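Local coordinates for hypothetical protein BSU32300 (Bacillus subtilis subsp. subtilis str. 168, PDB 1YLM), which is probably an RNase, the toxic component of a putative type VII toxin-antitoxin system that its cognate antitoxin probably neutralises, at residues A[7-12]-A[53-58]; A[21-26]-A[113-118]. All coordinates share one frame; numbering follows the deposited sequence.

Interaction 1. Residues A[7-12]-A[53-58]; sequences SKIEKT and GNDMID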
# COMPACT_ATOMS: atom_id res chain seq x y z
N SER A 7 5.40 3.55 22.67
CA SER A 7 6.51 3.04 21.84
C SER A 7 6.14 2.96 20.34
O SER A 7 6.88 3.46 19.49
CB SER A 7 6.91 1.63 22.31
OG SER A 7 7.43 1.70 23.61
N LYS A 8 5.00 2.35 20.05
CA LYS A 8 4.50 2.22 18.69
C LYS A 8 4.29 3.60 18.06
O LYS A 8 4.72 3.84 16.93
CB LYS A 8 3.18 1.43 18.67
CG LYS A 8 2.63 1.16 17.27
CD LYS A 8 1.42 0.24 17.34
CE LYS A 8 0.88 -0.06 15.95
NZ LYS A 8 0.18 1.10 15.33
N ILE A 9 3.65 4.51 18.80
CA ILE A 9 3.32 5.84 18.28
C ILE A 9 4.63 6.56 17.97
O ILE A 9 4.82 7.10 16.88
CB ILE A 9 2.45 6.68 19.26
CG1 ILE A 9 1.06 6.04 19.43
CG2 ILE A 9 2.32 8.15 18.77
CD1 ILE A 9 0.25 6.59 20.62
N GLU A 10 5.55 6.55 18.92
CA GLU A 10 6.73 7.36 18.74
C GLU A 10 7.80 6.88 17.73
O GLU A 10 8.27 7.68 16.90
CB GLU A 10 7.46 7.58 20.10
CG GLU A 10 6.68 8.36 21.18
CD GLU A 10 7.44 8.55 22.51
OE1 GLU A 10 8.41 7.81 22.78
OE2 GLU A 10 7.05 9.47 23.28
N LYS A 11 8.11 5.59 17.68
CA LYS A 11 8.37 4.87 16.42
C LYS A 11 7.75 5.24 15.10
O LYS A 11 8.49 5.52 14.14
CB LYS A 11 8.59 3.36 16.63
CG LYS A 11 9.73 3.09 17.66
CD LYS A 11 9.76 1.63 18.17
CE LYS A 11 10.50 1.47 19.53
NZ LYS A 11 10.29 0.08 20.11
N THR A 12 6.43 5.26 15.04
CA THR A 12 5.83 5.62 13.76
C THR A 12 5.95 7.11 13.43
O THR A 12 6.07 7.46 12.25
CB THR A 12 4.44 4.95 13.48
OG1 THR A 12 3.38 5.90 13.37
CG2 THR A 12 4.15 3.80 14.39
N GLY A 53 -3.37 7.96 14.85
CA GLY A 53 -4.72 8.38 15.27
C GLY A 53 -5.49 7.28 15.98
O GLY A 53 -6.04 7.51 17.08
N ASN A 54 -5.54 6.08 15.39
CA ASN A 54 -6.16 4.92 16.05
C ASN A 54 -5.53 4.62 17.40
O ASN A 54 -6.24 4.36 18.37
CB ASN A 54 -6.09 3.64 15.19
CG ASN A 54 -7.17 3.57 14.12
OD1 ASN A 54 -6.93 3.07 13.02
ND2 ASN A 54 -8.37 4.05 14.44
N ASP A 55 -4.20 4.63 17.48
CA ASP A 55 -3.51 4.34 18.75
C ASP A 55 -3.84 5.40 19.81
O ASP A 55 -4.04 5.07 20.99
CB ASP A 55 -1.99 4.23 18.52
CG ASP A 55 -1.60 3.00 17.72
OD1 ASP A 55 -2.41 2.05 17.66
OD2 ASP A 55 -0.49 2.98 17.14
N MSE A 56 -3.90 6.65 19.39
CA MSE A 56 -4.31 7.76 20.27
C MSE A 56 -5.73 7.53 20.82
O MSE A 56 -5.99 7.62 22.02
CB MSE A 56 -4.31 9.09 19.49
CG MSE A 56 -2.96 9.65 19.11
SE MSE A 56 -2.22 10.56 20.50
CE MSE A 56 -1.35 9.56 20.95
N ILE A 57 -6.64 7.25 19.91
CA ILE A 57 -8.05 7.08 20.24
C ILE A 57 -8.24 5.90 21.20
O ILE A 57 -8.89 6.03 22.25
CB ILE A 57 -8.87 6.90 18.92
CG1 ILE A 57 -9.00 8.25 18.20
CG2 ILE A 57 -10.23 6.26 19.19
CD1 ILE A 57 -9.58 8.13 16.76
N ASP A 58 -7.64 4.76 20.85
CA ASP A 58 -7.72 3.56 21.69
C ASP A 58 -7.10 3.78 23.07
O ASP A 58 -7.72 3.44 24.09
CB ASP A 58 -7.06 2.36 21.01
CG ASP A 58 -7.78 1.91 19.74
OD1 ASP A 58 -8.91 2.38 19.45
OD2 ASP A 58 -7.20 1.08 19.01
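I9 and D55 face each other where two helices run side by side, their CA atoms 7.0 Å apart. The short axes come within 10.0 Å and run nearly antiparallel, at 154°. The tight part of the contact belongs to I9. Its CG1 branch lies beside the backbone N and reaches across the gap, past D55 in the opposite sense, with I9 CG1 3.7 Å from D55 CB. At the end of that branch I9 CD1 packs against the CE methyl of selenomethionine M56, at 3.4 Å as modelled, though CE is uncertainly placed, its bond to SE being too short. The CB of M56 does not aim at the neighbouring helix; the bend at chi2 (-82°), which places SE, turns the chain toward it, roughly at right angles to I9. Both residues are buried, and I129 and L133 of helix 119-137 touch both side chains.

One step toward solvent the contact opens out and turns polar. K8 runs extended as far as CE, then bends at chi4 (-72°), which turns NZ onto the carboxylate of D55. The resulting salt bridge, K8 NZ to D55 OD2 at 2.7 Å, uses the syn lone pair of OD2. D51, one turn before D55, also touches K8.

D55 therefore serves both halves, its CB on the isoleucine and its carboxylate on the lysine: a partly exposed ion pair edges buried apolar packing between two antiparallel helices of the HepT-like all-helical bundle, and probably helps hold D55 in place over I9.

Interaction 2. Residues A[21-26]-A[113-118]; sequences ALFDSQ and RLIKAH
F23 lies flat against I115, whose CG2 methyl sits over the centre of one ring face, 3.4 Å from the centroid and 12° off the ring normal. This is a CH-pi contact. I115 CB also comes within 3.7 Å of F23 CZ. The ring gets there because chi1 of 174° sets F23 CG opposite the backbone N, reaching out from the last turn of helix 6-23. K116 adds a second apolar contact as its chain, bent at chi2, passes the ring obliquely with CD 3.8 Å from F23 CE2. Its amino group then reaches the carboxylate of D24 in a long salt bridge, K116 NZ to D24 OD1 at 3.7 Å. That oxygen has a stronger partner in Q119 NE2, so the lysine probably contributes only loosely.

Further out, the ring of Y112 meets that of F23 at about 40°, and L38 touches both F23 and I115, with L45, L92 and L122 also against the isoleucine. Just past the helix end, S25 N bonds to L22 O at 3.0 Å. Here the C-terminal ends of two helices meet, F23 and I115 buried in the core of the HepT-like all-helical bundle and D24 and K116 at its exposed edge.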
# COMPACT_ATOMS: atom_id res chain seq x y z
N ALA A 21 10.85 14.18 5.30
CA ALA A 21 12.17 14.72 4.95
C ALA A 21 12.57 14.32 3.52
O ALA A 21 13.10 15.14 2.77
CB ALA A 21 13.22 14.27 5.93
N LEU A 22 12.27 13.08 3.16
CA LEU A 22 12.58 12.58 1.83
C LEU A 22 11.73 13.29 0.79
O LEU A 22 12.23 13.65 -0.29
CB LEU A 22 12.40 11.06 1.76
CG LEU A 22 13.42 10.24 2.55
CD1 LEU A 22 13.13 8.74 2.47
CD2 LEU A 22 14.85 10.53 2.05
N PHE A 23 10.46 13.53 1.13
CA PHE A 23 9.58 14.29 0.24
C PHE A 23 10.15 15.68 0.00
O PHE A 23 10.11 16.20 -1.11
CB PHE A 23 8.16 14.42 0.82
CG PHE A 23 7.26 15.31 -0.00
CD1 PHE A 23 6.73 14.85 -1.20
CD2 PHE A 23 6.99 16.61 0.40
CE1 PHE A 23 5.91 15.68 -1.99
CE2 PHE A 23 6.17 17.45 -0.37
CZ PHE A 23 5.63 16.97 -1.57
N ASP A 24 10.70 16.28 1.05
CA ASP A 24 11.20 17.64 0.94
C ASP A 24 12.58 17.70 0.26
O ASP A 24 13.15 18.77 0.14
CB ASP A 24 11.21 18.29 2.32
CG ASP A 24 11.30 19.80 2.25
OD1 ASP A 24 10.43 20.44 1.62
OD2 ASP A 24 12.25 20.34 2.84
N SER A 25 13.06 16.55 -0.24
CA SER A 25 14.40 16.41 -0.84
C SER A 25 14.46 16.76 -2.33
O SER A 25 13.42 16.85 -3.01
CB SER A 25 14.92 14.97 -0.64
OG SER A 25 14.37 14.07 -1.61
N GLN A 26 15.68 16.90 -2.85
CA GLN A 26 15.89 17.27 -4.27
C GLN A 26 15.88 16.05 -5.21
O GLN A 26 16.93 15.59 -5.65
CB GLN A 26 17.18 18.09 -4.44
CG GLN A 26 17.76 18.65 -3.14
CD GLN A 26 18.12 20.13 -3.21
OE1 GLN A 26 17.24 20.99 -3.21
NE2 GLN A 26 19.42 20.42 -3.23
N ARG A 113 1.17 17.53 -5.61
CA ARG A 113 0.51 18.80 -5.33
C ARG A 113 -0.26 18.74 -4.03
O ARG A 113 -0.29 19.71 -3.27
CB ARG A 113 -0.38 19.23 -6.49
CG ARG A 113 0.46 19.73 -7.68
CD ARG A 113 -0.38 20.25 -8.83
NE ARG A 113 -1.17 19.20 -9.48
CZ ARG A 113 -0.77 18.49 -10.53
NH1 ARG A 113 0.44 18.66 -11.06
NH2 ARG A 113 -1.58 17.59 -11.06
N LEU A 114 -0.87 17.59 -3.78
CA LEU A 114 -1.61 17.36 -2.55
C LEU A 114 -0.74 17.45 -1.30
O LEU A 114 -1.05 18.20 -0.35
CB LEU A 114 -2.33 16.01 -2.65
CG LEU A 114 -3.49 15.70 -1.73
CD1 LEU A 114 -4.55 16.80 -1.79
CD2 LEU A 114 -4.05 14.32 -2.10
N ILE A 115 0.37 16.71 -1.30
CA ILE A 115 1.31 16.71 -0.19
C ILE A 115 1.91 18.11 0.00
O ILE A 115 1.99 18.60 1.13
CB ILE A 115 2.42 15.64 -0.41
CG1 ILE A 115 1.78 14.24 -0.56
CG2 ILE A 115 3.43 15.67 0.73
CD1 ILE A 115 2.76 13.13 -0.91
N LYS A 116 2.32 18.74 -1.10
CA LYS A 116 2.92 20.08 -1.03
C LYS A 116 1.96 21.08 -0.40
O LYS A 116 2.34 21.84 0.50
CB LYS A 116 3.41 20.57 -2.40
CG LYS A 116 4.56 21.59 -2.29
CD LYS A 116 5.88 20.84 -2.02
CE LYS A 116 6.98 21.73 -1.49
NZ LYS A 116 8.24 20.93 -1.30
N ALA A 117 0.70 21.03 -0.84
CA ALA A 117 -0.33 21.94 -0.36
C ALA A 117 -0.55 21.85 1.15
O ALA A 117 -0.96 22.82 1.78
CB ALA A 117 -1.63 21.67 -1.09
N HIS A 118 -0.30 20.67 1.72
CA HIS A 118 -0.56 20.45 3.15
C HIS A 118 0.72 20.13 3.92
O HIS A 118 0.67 19.51 4.97
CB HIS A 118 -1.63 19.36 3.33
CG HIS A 118 -2.87 19.62 2.53
ND1 HIS A 118 -3.60 20.79 2.65
CD2 HIS A 118 -3.47 18.90 1.55
CE1 HIS A 118 -4.62 20.75 1.81
NE2 HIS A 118 -4.57 19.62 1.13

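Both contacts draw on helix 6-23: interaction 1 uses its first turns and interaction 2 its C-terminal end with the turn that follows. Their centres are 23 Å apart, on opposite sides of the chain's centre, and their nearest atoms remain about 11 Å from each other. In the order 7-12, 21-26, 53-58, 113-118, the segments alternate along the chain. Helices 32-59 and 119-137 line both sites, 32-59 as direct partner at interaction 1 and as part of the surroundings at interaction 2. R96, the active-site residue by similarity, lies about 12 Å from the side chains of both K8 and I115, so neither contact is at the site itself; both hold the HepT-like bundle together.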